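Local coordinates for protein leucyl-trna synthetase (Plasmodium falciparum, PDB 5FOD) that forms the editing domain of the parasite's cytosolic leucyl-tRNA synthetase and probably hydrolyses leucine tRNA that carries the wrong amino acid, at residues Y8-I13 against I90-T95; N110-Y115 against K185-H190; K97-Y102 against F321-L326; S227-D232 against S264-P269. The protein carries 1 engineered substitution. All coordinates share one frame; numbering follows the deposited sequence. Where two conformers were deposited one is given.

Contact 1 (Y8-I13 against I90-T95); sequences YTLIKI and IFLGST
Ser94 brings its hydroxyl up against the ring of Tyr8, OG lying 3.2 Å from Tyr8 CD2 and meeting the ring obliquely. Serine suits the place: it is small enough to sit beside the ring, and its hydroxyl bonds Ser219 in a neighbouring loop. On the same face as Ser94, the CD2 branch of Leu10 reaches back over Ser94 CB at 3.8 Å. Lys12 lies further along this face, and CG2 of Ile90 rests against its first methylene (CG2 to CB, 3.7 Å); the lysine chain then runs on extended and delivers its ammonium to Asp122 and to the carbonyl of Leu335. The two segments are neighbouring antiparallel strands in the large mixed sheet of the editing domain, and six backbone hydrogen bonds join the pairs Thr9-Thr95, Ile11-Gly93 and Ile13-Phe91. One of the shortest runs from Ile11 N to Gly93 O at 2.7 Å. The opposite face carries Thr9, Ile11, Ile13, Phe91 and Thr95. There the torsion of Thr95 sets OG1 anti to the backbone N (chi1 -168°), where Lys97 N bonds it, and leaves the methyl CG2 to meet Ile11 CD1 at 3.8 Å. Gly93 presents bare backbone, and CD1 of Ile13 lies 4.0 Å from its CA. The Phe91 side chain leads off the pair, with Ile13 O near the plane at its ring edge, and the ring packs edge-to-face with Phe191. At the Thr9-Thr95 end, water 1 bonds Thr9 OG1 and donates a longer bond to Thr95 O.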
loop_
_atom_site.group_PDB
_atom_site.type_symbol
_atom_site.label_atom_id
_atom_site.label_comp_id
_atom_site.label_asym_id
_atom_site.label_seq_id
_atom_site.Cartn_x
_atom_site.Cartn_y
_atom_site.Cartn_z
ATOM N N TYR A 8 -4.966 -5.802 11.080
ATOM C CA TYR A 8 -4.485 -5.833 9.696
ATOM C C TYR A 8 -2.996 -6.056 9.756
ATOM O O TYR A 8 -2.343 -5.685 10.736
ATOM C CB TYR A 8 -4.755 -4.499 9.001
ATOM C CG TYR A 8 -6.217 -4.125 8.844
ATOM C CD1 TYR A 8 -6.911 -3.480 9.874
ATOM C CD2 TYR A 8 -6.916 -4.447 7.671
ATOM C CE1 TYR A 8 -8.239 -3.130 9.718
ATOM C CE2 TYR A 8 -8.261 -4.141 7.516
ATOM C CZ TYR A 8 -8.910 -3.474 8.540
ATOM O OH TYR A 8 -10.236 -3.148 8.393
ATOM N N THR A 9 -2.469 -6.650 8.691
ATOM C CA THR A 9 -1.039 -6.724 8.453
ATOM C C THR A 9 -0.705 -5.680 7.444
ATOM O O THR A 9 -1.240 -5.668 6.329
ATOM C CB THR A 9 -0.564 -8.074 7.936
ATOM O OG1 THR A 9 -0.964 -9.069 8.865
ATOM C CG2 THR A 9 0.976 -8.099 7.828
ATOM N N LEU A 10 0.188 -4.808 7.837
ATOM C CA LEU A 10 0.696 -3.819 6.924
ATOM C C LEU A 10 1.948 -4.369 6.277
ATOM O O LEU A 10 2.811 -4.942 6.969
ATOM C CB LEU A 10 0.986 -2.498 7.642
ATOM C CG LEU A 10 -0.242 -1.914 8.352
ATOM C CD1 LEU A 10 0.181 -0.515 8.815
ATOM C CD2 LEU A 10 -1.540 -1.848 7.501
ATOM N N ILE A 11 2.078 -4.183 4.977
ATOM C CA ILE A 11 3.264 -4.667 4.269
ATOM C C ILE A 11 3.979 -3.478 3.749
ATOM O O ILE A 11 3.364 -2.591 3.199
ATOM C CB ILE A 11 2.943 -5.669 3.159
ATOM C CG1 ILE A 11 2.238 -6.892 3.751
ATOM C CG2 ILE A 11 4.264 -6.198 2.581
ATOM C CD1 ILE A 11 1.555 -7.760 2.736
ATOM N N LYS A 12 5.305 -3.433 3.996
ATOM C CA LYS A 12 6.147 -2.385 3.424
ATOM C C LYS A 12 6.266 -2.527 1.914
ATOM O O LYS A 12 6.927 -3.431 1.366
ATOM C CB LYS A 12 7.531 -2.330 4.110
ATOM C CG LYS A 12 7.439 -1.990 5.593
ATOM C CD LYS A 12 8.810 -2.095 6.244
ATOM C CE LYS A 12 8.724 -1.808 7.708
ATOM N NZ LYS A 12 10.068 -2.024 8.290
ATOM N N ILE A 13 5.668 -1.592 1.203
ATOM C CA ILE A 13 5.772 -1.551 -0.244
ATOM C C ILE A 13 6.689 -0.457 -0.649
ATOM O O ILE A 13 6.332 0.753 -0.635
ATOM C CB ILE A 13 4.378 -1.407 -0.911
ATOM C CG1 ILE A 13 3.431 -2.529 -0.465
ATOM C CG2 ILE A 13 4.496 -1.471 -2.398
ATOM C CD1 ILE A 13 1.989 -2.413 -1.012
ATOM N N ILE A 90 8.232 4.225 1.398
ATOM C CA ILE A 90 7.414 3.035 1.634
ATOM C C ILE A 90 5.914 3.362 1.683
ATOM O O ILE A 90 5.473 4.077 2.562
ATOM C CB ILE A 90 7.798 2.401 2.992
ATOM C CG1 ILE A 90 9.232 1.888 2.922
ATOM C CG2 ILE A 90 6.827 1.271 3.393
ATOM C CD1 ILE A 90 9.797 1.531 4.271
ATOM N N PHE A 91 5.139 2.789 0.766
ATOM C CA PHE A 91 3.692 2.794 0.890
ATOM C C PHE A 91 3.301 1.707 1.901
ATOM O O PHE A 91 3.777 0.586 1.789
ATOM C CB PHE A 91 3.019 2.455 -0.491
ATOM C CG PHE A 91 3.068 3.564 -1.492
ATOM C CD1 PHE A 91 4.253 3.874 -2.164
ATOM C CD2 PHE A 91 1.956 4.324 -1.757
ATOM C CE1 PHE A 91 4.293 4.916 -3.059
ATOM C CE2 PHE A 91 1.997 5.354 -2.665
ATOM C CZ PHE A 91 3.164 5.653 -3.320
ATOM N N LEU A 92 2.447 2.004 2.888
ATOM C CA LEU A 92 2.018 0.974 3.796
ATOM C C LEU A 92 0.733 0.281 3.254
ATOM O O LEU A 92 -0.361 0.865 3.312
ATOM C CB LEU A 92 1.760 1.553 5.208
ATOM C CG LEU A 92 3.018 1.926 6.039
ATOM C CD1 LEU A 92 2.674 2.827 7.217
ATOM C CD2 LEU A 92 3.706 0.660 6.556
ATOM N N GLY A 93 0.891 -0.961 2.766
ATOM C CA GLY A 93 -0.192 -1.750 2.216
ATOM C C GLY A 93 -0.876 -2.527 3.304
ATOM O O GLY A 93 -0.198 -3.102 4.128
ATOM N N SER A 94 -2.203 -2.523 3.315
ATOM C CA SER A 94 -2.989 -3.226 4.310
ATOM C C SER A 94 -3.593 -4.531 3.757
ATOM O O SER A 94 -4.221 -4.528 2.703
ATOM C CB SER A 94 -4.102 -2.330 4.785
ATOM O OG SER A 94 -4.801 -2.940 5.887
ATOM N N THR A 95 -3.435 -5.626 4.472
ATOM C CA THR A 95 -4.041 -6.887 4.024
ATOM C C THR A 95 -4.509 -7.716 5.197
ATOM O O THR A 95 -3.955 -7.619 6.296
ATOM C CB THR A 95 -3.049 -7.753 3.238
ATOM O OG1 THR A 95 -3.721 -8.825 2.591
ATOM C CG2 THR A 95 -1.983 -8.361 4.102
HETATM O O HOH W 1 -3.587 -9.692 8.829
#

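Contact 2 (N110-Y115 against K185-H190); sequences NPNEYY and KIKGEH
One face of the Tyr114 ring is spanned by the end of Lys185: CE sits 4.0 Å above the ring centroid, 4° off the normal, and NZ comes 4.1 Å from that centroid in a cation-pi contact. The lysine chain leaves its backbone extended and bends at chi3 (80°), which folds its end over the ring. At the ring's edge lies Ile186 C. Tyr115, across the sheet, has Ile186 O and Asn110 O at its edge, while Gly188 CA approaches obliquely. Its hydroxyl accepts a bond from Asn110 N at 2.9 Å and also bonds the carbonyl of Gly221.

Between these rings the strands pair antiparallel, Tyr115 and Ile186 exchanging two bonds. Beyond them, Gly188 N reaches Glu113 O at 2.8 Å, and Glu189 N meets Pro111 O less squarely. Proline, its phi fixed near -69°, suits the second position of the type I turn Asn110-Glu113, where Asn110 OD1 accepts from Asn112 N in an Asx turn; Gly188, lacking a side chain, lets the turn come close. The extended Lys187 chain runs along the turn, CE 3.4 Å from Pro111 O, its NZ making a long salt bridge to Glu189.

Lys185 NZ also bonds Thr61 and faces Phe62, so two aromatic rings probably stabilise its charge.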
loop_
_atom_site.group_PDB
_atom_site.type_symbol
_atom_site.label_atom_id
_atom_site.label_comp_id
_atom_site.label_asym_id
_atom_site.label_seq_id
_atom_site.Cartn_x
_atom_site.Cartn_y
_atom_site.Cartn_z
ATOM N N ASN A 110 -6.397 4.584 -4.128
ATOM C CA ASN A 110 -7.604 5.313 -4.557
ATOM C C ASN A 110 -7.183 6.577 -5.281
ATOM O O ASN A 110 -6.638 7.499 -4.652
ATOM C CB ASN A 110 -8.539 5.625 -3.396
ATOM C CG ASN A 110 -9.944 6.106 -3.864
ATOM O OD1 ASN A 110 -10.099 6.837 -4.863
ATOM N ND2 ASN A 110 -10.967 5.675 -3.134
ATOM N N PRO A 111 -7.383 6.624 -6.604
ATOM C CA PRO A 111 -6.810 7.731 -7.349
ATOM C C PRO A 111 -7.465 9.122 -7.062
ATOM O O PRO A 111 -6.910 10.154 -7.405
ATOM C CB PRO A 111 -7.058 7.311 -8.793
ATOM C CG PRO A 111 -8.393 6.605 -8.722
ATOM C CD PRO A 111 -8.150 5.729 -7.507
ATOM N N ASN A 112 -8.625 9.123 -6.445
ATOM C CA ASN A 112 -9.389 10.338 -6.172
ATOM C C ASN A 112 -9.206 10.907 -4.796
ATOM O O ASN A 112 -9.870 11.856 -4.450
ATOM C CB ASN A 112 -10.877 10.017 -6.391
ATOM C CG ASN A 112 -11.148 9.601 -7.810
ATOM O OD1 ASN A 112 -10.556 10.164 -8.746
ATOM N ND2 ASN A 112 -11.994 8.587 -7.985
ATOM N N GLU A 113 -8.314 10.345 -4.004
ATOM C CA GLU A 113 -8.204 10.680 -2.584
ATOM C C GLU A 113 -6.772 11.038 -2.276
ATOM O O GLU A 113 -5.864 10.639 -2.994
ATOM C CB GLU A 113 -8.620 9.498 -1.726
ATOM C CG GLU A 113 -10.051 8.996 -1.966
ATOM C CD GLU A 113 -11.157 9.948 -1.498
ATOM O OE1 GLU A 113 -10.967 10.724 -0.542
ATOM O OE2 GLU A 113 -12.255 9.910 -2.098
ATOM N N TYR A 114 -6.612 11.822 -1.230
ATOM C CA TYR A 114 -5.331 12.312 -0.805
ATOM C C TYR A 114 -4.612 11.314 0.048
ATOM O O TYR A 114 -5.211 10.668 0.870
ATOM C CB TYR A 114 -5.492 13.554 0.013
ATOM C CG TYR A 114 -5.769 14.780 -0.758
ATOM C CD1 TYR A 114 -4.839 15.277 -1.631
ATOM C CD2 TYR A 114 -6.943 15.510 -0.555
ATOM C CE1 TYR A 114 -5.075 16.450 -2.326
ATOM C CE2 TYR A 114 -7.182 16.690 -1.223
ATOM C CZ TYR A 114 -6.250 17.148 -2.106
ATOM O OH TYR A 114 -6.476 18.308 -2.756
ATOM N N TYR A 115 -3.307 11.201 -0.132
ATOM C CA TYR A 115 -2.499 10.370 0.721
ATOM C C TYR A 115 -1.447 11.280 1.354
ATOM O O TYR A 115 -1.052 12.290 0.786
ATOM C CB TYR A 115 -1.868 9.220 -0.073
ATOM C CG TYR A 115 -2.873 8.202 -0.427
ATOM C CD1 TYR A 115 -3.704 8.388 -1.536
ATOM C CD2 TYR A 115 -3.027 7.066 0.342
ATOM C CE1 TYR A 115 -4.672 7.449 -1.881
ATOM C CE2 TYR A 115 -3.982 6.134 0.017
ATOM C CZ TYR A 115 -4.861 6.340 -1.029
ATOM O OH TYR A 115 -5.794 5.361 -1.348
ATOM N N LYS A 185 1.051 15.999 0.979
ATOM C CA LYS A 185 -0.292 15.480 0.845
ATOM C C LYS A 185 -0.578 15.421 -0.615
ATOM O O LYS A 185 -0.639 16.452 -1.248
ATOM C CB LYS A 185 -1.284 16.379 1.566
ATOM C CG LYS A 185 -2.710 15.868 1.512
ATOM C CD LYS A 185 -3.677 16.837 2.214
ATOM C CE LYS A 185 -4.047 18.020 1.343
ATOM N NZ LYS A 185 -5.387 18.579 1.727
ATOM N N ILE A 186 -0.723 14.217 -1.183
ATOM C CA ILE A 186 -0.737 14.053 -2.646
ATOM C C ILE A 186 -1.929 13.176 -3.069
ATOM O O ILE A 186 -2.174 12.138 -2.466
ATOM C CB ILE A 186 0.601 13.457 -3.159
ATOM C CG1 ILE A 186 1.780 14.304 -2.633
ATOM C CG2 ILE A 186 0.622 13.405 -4.658
ATOM C CD1 ILE A 186 3.148 13.787 -2.950
ATOM N N LYS A 187 -2.630 13.587 -4.124
ATOM C CA LYS A 187 -3.790 12.834 -4.642
ATOM C C LYS A 187 -3.281 11.506 -5.266
ATOM O O LYS A 187 -2.258 11.500 -5.950
ATOM C CB LYS A 187 -4.567 13.695 -5.645
ATOM C CG LYS A 187 -5.991 13.231 -5.853
ATOM C CD LYS A 187 -6.787 14.182 -6.748
ATOM C CE LYS A 187 -7.926 13.439 -7.417
ATOM N NZ LYS A 187 -8.842 14.349 -8.137
ATOM N N GLY A 188 -3.980 10.402 -5.005
ATOM C CA GLY A 188 -3.544 9.065 -5.431
ATOM C C GLY A 188 -3.240 8.924 -6.901
ATOM O O GLY A 188 -2.316 8.189 -7.282
ATOM N N GLU A 189 -3.983 9.653 -7.739
ATOM C CA GLU A 189 -3.760 9.642 -9.196
ATOM C C GLU A 189 -2.300 9.898 -9.597
ATOM O O GLU A 189 -1.813 9.301 -10.532
ATOM C CB GLU A 189 -4.696 10.630 -9.919
ATOM C CG GLU A 189 -4.492 12.104 -9.557
ATOM C CD GLU A 189 -5.537 13.060 -10.166
ATOM O OE1 GLU A 189 -6.517 12.578 -10.781
ATOM O OE2 GLU A 189 -5.394 14.301 -10.011
ATOM N N HIS A 190 -1.599 10.740 -8.860
ATOM C CA HIS A 190 -0.239 11.072 -9.238
ATOM C C HIS A 190 0.803 9.965 -9.011
ATOM O O HIS A 190 1.891 10.068 -9.525
ATOM C CB HIS A 190 0.162 12.336 -8.533
ATOM C CG HIS A 190 -0.601 13.517 -9.004
ATOM N ND1 HIS A 190 -1.333 14.321 -8.156
ATOM C CD2 HIS A 190 -0.785 14.013 -10.241
ATOM C CE1 HIS A 190 -1.917 15.278 -8.849
ATOM N NE2 HIS A 190 -1.606 15.111 -10.117
#

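Contact 3 (K97-Y102 against F321-L326); sequences KPETAY and FNCRKL
Arg324 lays its guanidinium side-on against the carboxylate of Glu99, giving one nitrogen to each oxygen. NE reaches OE1 of Glu99 at 2.8 Å and NH2 reaches OE2 at 2.8 Å, both bonds nearly straight. Both oxygens lie in the guanidinium plane, yet that plane is turned 32° from the carboxylate, and NE meets OE1 from above the carboxylate plane. The arginine gets there by bending at chi2 (70°) and chi3; Glu99 bends at chi2 to meet it. With two bonds the paired groups are held against rotation, and the opposite charges satisfy each other here, where both residues are buried.

Glu99 lies in the 3-10 segment that starts at Pro98; with Ser94, Thr95 and Thr100 it is probably part of the counterpart of the threonine-rich region that lines the editing pocket in related synthetases. Arg324 comes from helix 320-333, so the bridge fastens this segment to the helix.

Next to the bridge, Cys323 SG lies near Glu99 CB in one of its two conformers. Pro98 CD packs 4.0 Å from Arg324 NE, crossing the arginine at about a right angle, and the methylenes of Lys97 lie near NH2. The ammonium of Lys97 is directed elsewhere, to Gln304, and Tyr301 and Tyr305 of helix 293-307 also touch the arginine.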
loop_
_atom_site.group_PDB
_atom_site.type_symbol
_atom_site.label_atom_id
_atom_site.label_comp_id
_atom_site.label_asym_id
_atom_site.label_seq_id
_atom_site.Cartn_x
_atom_site.Cartn_y
_atom_site.Cartn_z
ATOM N N LYS A 97 -4.877 -11.008 4.346
ATOM C CA LYS A 97 -4.397 -12.318 3.891
ATOM C C LYS A 97 -2.875 -12.197 3.626
ATOM O O LYS A 97 -2.430 -12.274 2.500
ATOM C CB LYS A 97 -5.106 -12.734 2.603
ATOM C CG LYS A 97 -6.632 -12.708 2.598
ATOM C CD LYS A 97 -7.084 -13.324 1.275
ATOM C CE LYS A 97 -8.507 -12.976 0.914
ATOM N NZ LYS A 97 -8.787 -13.388 -0.497
ATOM N N PRO A 98 -2.089 -11.967 4.666
ATOM C CA PRO A 98 -0.643 -11.760 4.492
ATOM C C PRO A 98 0.048 -12.980 3.898
ATOM O O PRO A 98 1.083 -12.814 3.194
ATOM C CB PRO A 98 -0.120 -11.528 5.926
ATOM C CG PRO A 98 -1.173 -12.183 6.807
ATOM C CD PRO A 98 -2.474 -11.913 6.085
ATOM N N GLU A 99 -0.503 -14.178 4.131
ATOM C CA GLU A 99 0.009 -15.386 3.484
ATOM C C GLU A 99 -0.018 -15.384 1.922
ATOM O O GLU A 99 0.543 -16.294 1.348
ATOM C CB GLU A 99 -0.677 -16.683 3.997
ATOM C CG GLU A 99 -2.098 -16.927 3.461
ATOM C CD GLU A 99 -3.157 -16.000 4.055
ATOM O OE1 GLU A 99 -2.875 -15.216 4.993
ATOM O OE2 GLU A 99 -4.315 -16.037 3.592
ATOM N N THR A 100 -0.674 -14.416 1.261
ATOM C CA THR A 100 -0.762 -14.325 -0.207
ATOM C C THR A 100 0.257 -13.313 -0.818
ATOM O O THR A 100 0.286 -13.143 -2.043
ATOM C CB THR A 100 -2.182 -13.895 -0.696
ATOM O OG1 THR A 100 -2.497 -12.578 -0.207
ATOM C CG2 THR A 100 -3.259 -14.860 -0.309
ATOM N N ALA A 101 1.121 -12.734 0.019
ATOM C CA ALA A 101 1.969 -11.619 -0.358
ATOM C C ALA A 101 2.988 -11.983 -1.463
ATOM O O ALA A 101 3.394 -11.150 -2.264
ATOM C CB ALA A 101 2.651 -11.074 0.879
ATOM N N TYR A 102 3.385 -13.240 -1.505
ATOM C CA TYR A 102 4.288 -13.717 -2.499
ATOM C C TYR A 102 3.721 -13.527 -3.894
ATOM O O TYR A 102 4.488 -13.248 -4.816
ATOM C CB TYR A 102 4.608 -15.195 -2.232
ATOM C CG TYR A 102 5.482 -15.897 -3.247
ATOM C CD1 TYR A 102 6.850 -15.633 -3.309
ATOM C CD2 TYR A 102 4.970 -16.869 -4.083
ATOM C CE1 TYR A 102 7.679 -16.313 -4.199
ATOM C CE2 TYR A 102 5.792 -17.544 -4.967
ATOM C CZ TYR A 102 7.131 -17.256 -5.031
ATOM O OH TYR A 102 7.946 -17.941 -5.923
ATOM N N PHE A 321 -5.087 -21.963 7.183
ATOM C CA PHE A 321 -5.491 -21.649 8.550
ATOM C C PHE A 321 -4.267 -21.466 9.490
ATOM O O PHE A 321 -4.220 -20.568 10.311
ATOM C CB PHE A 321 -6.393 -22.756 9.060
ATOM C CG PHE A 321 -6.899 -22.499 10.423
ATOM C CD1 PHE A 321 -8.046 -21.783 10.612
ATOM C CD2 PHE A 321 -6.206 -22.958 11.504
ATOM C CE1 PHE A 321 -8.473 -21.501 11.879
ATOM C CE2 PHE A 321 -6.608 -22.691 12.769
ATOM C CZ PHE A 321 -7.758 -21.967 12.964
ATOM N N ASN A 322 -3.267 -22.318 9.356
ATOM C CA ASN A 322 -2.054 -22.181 10.151
ATOM C C ASN A 322 -1.111 -21.122 9.555
ATOM O O ASN A 322 -0.511 -20.340 10.300
ATOM C CB ASN A 322 -1.355 -23.532 10.255
ATOM C CG ASN A 322 -2.220 -24.593 10.875
ATOM O OD1 ASN A 322 -2.507 -25.637 10.247
ATOM N ND2 ASN A 322 -2.696 -24.324 12.081
ATOM N N CYS A 323 -0.983 -21.084 8.230
ATOM C CA CYS A 323 -0.047 -20.171 7.566
ATOM C C CYS A 323 -0.423 -18.691 7.740
ATOM O O CYS A 323 0.454 -17.841 7.781
ATOM C CB CYS A 323 0.090 -20.546 6.089
ATOM S SG CYS A 323 1.052 -19.414 5.073
ATOM N N ARG A 324 -1.731 -18.390 7.836
ATOM C CA ARG A 324 -2.230 -17.053 8.217
ATOM C C ARG A 324 -1.455 -16.496 9.413
ATOM O O ARG A 324 -0.987 -15.350 9.370
ATOM C CB ARG A 324 -3.713 -17.108 8.577
ATOM C CG ARG A 324 -4.313 -15.869 9.250
ATOM C CD ARG A 324 -4.431 -14.664 8.318
ATOM N NE ARG A 324 -4.902 -15.022 6.972
ATOM C CZ ARG A 324 -6.169 -15.166 6.578
ATOM N NH1 ARG A 324 -7.196 -14.963 7.397
ATOM N NH2 ARG A 324 -6.416 -15.518 5.316
ATOM N N LYS A 325 -1.336 -17.319 10.456
ATOM C CA LYS A 325 -0.582 -17.000 11.675
ATOM C C LYS A 325 0.918 -16.873 11.410
ATOM O O LYS A 325 1.507 -15.855 11.753
ATOM C CB LYS A 325 -0.756 -18.077 12.760
ATOM C CG LYS A 325 -2.044 -18.062 13.550
ATOM C CD LYS A 325 -2.012 -19.195 14.598
ATOM C CE LYS A 325 -3.310 -19.313 15.425
ATOM N NZ LYS A 325 -4.439 -20.044 14.748
ATOM N N LEU A 326 1.517 -17.886 10.799
ATOM C CA LEU A 326 2.954 -17.939 10.551
ATOM C C LEU A 326 3.370 -16.757 9.677
ATOM O O LEU A 326 4.380 -16.156 9.951
ATOM C CB LEU A 326 3.417 -19.244 9.877
ATOM C CG LEU A 326 3.285 -20.645 10.559
ATOM C CD1 LEU A 326 4.141 -21.639 9.777
ATOM C CD2 LEU A 326 3.695 -20.719 12.018
#

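Contact 4 (S227-D232 against S264-P269); sequences SSDSTD and SCIELP
The loop that leads into the N-capped helix 231-242 belongs to the editing (CP1) domain, and in related synthetases this part of the domain lines the editing pocket, as it probably does here. Asp229 stands in it, one residue ahead of the N-cap Ser230, and its carboxylate grips the turn at Ser264 and Cys265. Each oxygen has its own partner. OD1 accepts a hydrogen bond from Ser264 OG at 2.8 Å, and OD2 accepts from Cys265 N, also at 2.8 Å; in both cases the syn lone pair is used, so the donors come to the front of the carboxylate side by side. A second, weak bond runs from Cys265 N to OD1. A short, flat group with two acceptors suits this work, binding a hydroxyl and a backbone N-H of consecutive residues together.

Water 2 adds a third link, donating to Asp229 OD1 at 2.6 Å and to the carbonyl oxygen of Ile266. The torsion of Ser264 places OG anti to its backbone N (chi1 -162°), facing OD1, and the same hydroxyl accepts from Asn274 N. Alongside, Ser228 and Ser264 pack through their CB atoms at 3.7 Å, while Ser228 OG is bonded to Ser262; small serines permit this closeness.

Strand 266-267 pairs antiparallel with strand 309-310. Ile266 rests on Gln304 of helix 293-307, a residue that also bonds Asp229 O, and the loop holding Asn274 leads straight into helix 275-282.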
loop_
_atom_site.group_PDB
_atom_site.type_symbol
_atom_site.label_atom_id
_atom_site.label_comp_id
_atom_site.label_asym_id
_atom_site.label_seq_id
_atom_site.Cartn_x
_atom_site.Cartn_y
_atom_site.Cartn_z
ATOM N N SER A 227 -4.142 -10.787 -7.564
ATOM C CA SER A 227 -5.282 -11.137 -8.435
ATOM C C SER A 227 -5.550 -12.663 -8.577
ATOM O O SER A 227 -6.651 -13.077 -8.941
ATOM C CB SER A 227 -5.096 -10.468 -9.775
ATOM O OG SER A 227 -3.939 -10.994 -10.419
ATOM N N SER A 228 -4.595 -13.500 -8.222
ATOM C CA SER A 228 -4.793 -14.952 -8.303
ATOM C C SER A 228 -5.734 -15.398 -7.202
ATOM O O SER A 228 -6.559 -16.267 -7.459
ATOM C CB SER A 228 -3.507 -15.742 -8.120
ATOM O OG SER A 228 -2.802 -15.297 -6.974
ATOM N N ASP A 229 -5.606 -14.794 -6.009
ATOM C CA ASP A 229 -6.236 -15.297 -4.783
ATOM C C ASP A 229 -7.386 -14.445 -4.221
ATOM O O ASP A 229 -7.997 -14.845 -3.236
ATOM C CB ASP A 229 -5.152 -15.470 -3.726
ATOM C CG ASP A 229 -4.150 -16.559 -4.087
ATOM O OD1 ASP A 229 -4.469 -17.445 -4.927
ATOM O OD2 ASP A 229 -3.019 -16.502 -3.592
ATOM N N SER A 230 -7.653 -13.274 -4.815
ATOM C CA SER A 230 -8.701 -12.344 -4.376
ATOM C C SER A 230 -9.604 -12.014 -5.541
ATOM O O SER A 230 -9.103 -11.525 -6.592
ATOM C CB SER A 230 -8.100 -11.017 -3.903
ATOM O OG SER A 230 -9.033 -9.939 -4.022
ATOM N N THR A 231 -10.905 -12.232 -5.375
ATOM C CA THR A 231 -11.825 -11.843 -6.445
ATOM C C THR A 231 -11.945 -10.332 -6.630
ATOM O O THR A 231 -12.085 -9.869 -7.761
ATOM C CB THR A 231 -13.200 -12.458 -6.219
ATOM O OG1 THR A 231 -13.056 -13.876 -6.293
ATOM C CG2 THR A 231 -14.175 -12.009 -7.305
ATOM N N ASP A 232 -11.917 -9.507 -5.602
ATOM C CA ASP A 232 -12.029 -8.089 -5.996
ATOM C C ASP A 232 -10.796 -7.563 -6.701
ATOM O O ASP A 232 -10.922 -6.674 -7.535
ATOM C CB ASP A 232 -12.459 -7.123 -4.923
ATOM C CG ASP A 232 -11.501 -7.018 -3.825
ATOM O OD1 ASP A 232 -10.795 -8.035 -3.571
ATOM O OD2 ASP A 232 -11.486 -5.913 -3.205
ATOM N N SER A 264 -0.422 -17.909 -7.721
ATOM C CA SER A 264 -1.451 -18.357 -6.806
ATOM C C SER A 264 -0.841 -19.001 -5.536
ATOM O O SER A 264 0.031 -19.847 -5.594
ATOM C CB SER A 264 -2.428 -19.279 -7.525
ATOM O OG SER A 264 -3.642 -19.371 -6.753
ATOM N N CYS A 265 -1.223 -18.513 -4.368
ATOM C CA CYS A 265 -0.640 -18.980 -3.138
ATOM C C CYS A 265 -1.518 -19.964 -2.432
ATOM O O CYS A 265 -1.059 -20.525 -1.417
ATOM C CB CYS A 265 -0.385 -17.811 -2.171
ATOM S SG CYS A 265 0.843 -16.629 -2.787
ATOM N N ILE A 266 -2.764 -20.140 -2.912
ATOM C CA ILE A 266 -3.819 -20.898 -2.164
ATOM C C ILE A 266 -4.645 -21.782 -3.106
ATOM O O ILE A 266 -5.162 -21.349 -4.110
ATOM C CB ILE A 266 -4.786 -19.970 -1.341
ATOM C CG1 ILE A 266 -4.034 -19.192 -0.250
ATOM C CG2 ILE A 266 -5.936 -20.760 -0.691
ATOM C CD1 ILE A 266 -4.841 -18.068 0.362
ATOM N N GLU A 267 -4.749 -23.054 -2.772
ATOM C CA GLU A 267 -5.607 -23.939 -3.522
ATOM C C GLU A 267 -6.767 -24.370 -2.584
ATOM O O GLU A 267 -6.573 -24.558 -1.412
ATOM C CB GLU A 267 -4.778 -25.095 -4.058
ATOM C CG GLU A 267 -4.242 -26.070 -3.028
ATOM C CD GLU A 267 -3.940 -27.448 -3.617
ATOM O OE1 GLU A 267 -4.150 -27.638 -4.828
ATOM O OE2 GLU A 267 -3.501 -28.350 -2.861
ATOM N N LEU A 268 -7.980 -24.457 -3.105
ATOM C CA LEU A 268 -9.097 -24.968 -2.359
ATOM C C LEU A 268 -9.333 -26.373 -2.902
ATOM O O LEU A 268 -9.340 -26.564 -4.102
ATOM C CB LEU A 268 -10.346 -24.101 -2.581
ATOM C CG LEU A 268 -10.406 -22.812 -1.787
ATOM C CD1 LEU A 268 -11.603 -21.970 -2.197
ATOM C CD2 LEU A 268 -10.464 -23.117 -0.307
ATOM N N PRO A 269 -9.514 -27.364 -2.037
ATOM C CA PRO A 269 -9.789 -28.656 -2.679
ATOM C C PRO A 269 -11.134 -28.576 -3.440
ATOM O O PRO A 269 -12.013 -27.791 -3.067
ATOM C CB PRO A 269 -9.817 -29.643 -1.499
ATOM C CG PRO A 269 -9.074 -28.956 -0.395
ATOM C CD PRO A 269 -9.335 -27.481 -0.582
HETATM O O HOH W 2 -6.455 -19.110 -4.941
#

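How the contacts relate
Following the chain from the N terminus, contact 1 comes first: segment 8-13 pairs with 90-95 and closes a partly helical, partly disordered loop. Two residues on, contact 3 opens at 97-102 and closes only at 321-326, so its long loop encloses both contact 2 and contact 4, which follow one another without crossing. Contact 2 joins 110-115 to 185-190 in the same sheet as contact 1, their centres about 17 Å apart. Contact 4 ties 227-232 to 264-269, on the side of the domain opposite contact 2. Contact 3 touches contact 1 through Thr9 and Pro98 and contact 4 through Thr100 and Ile266, linking the sheet to the peripheral helices.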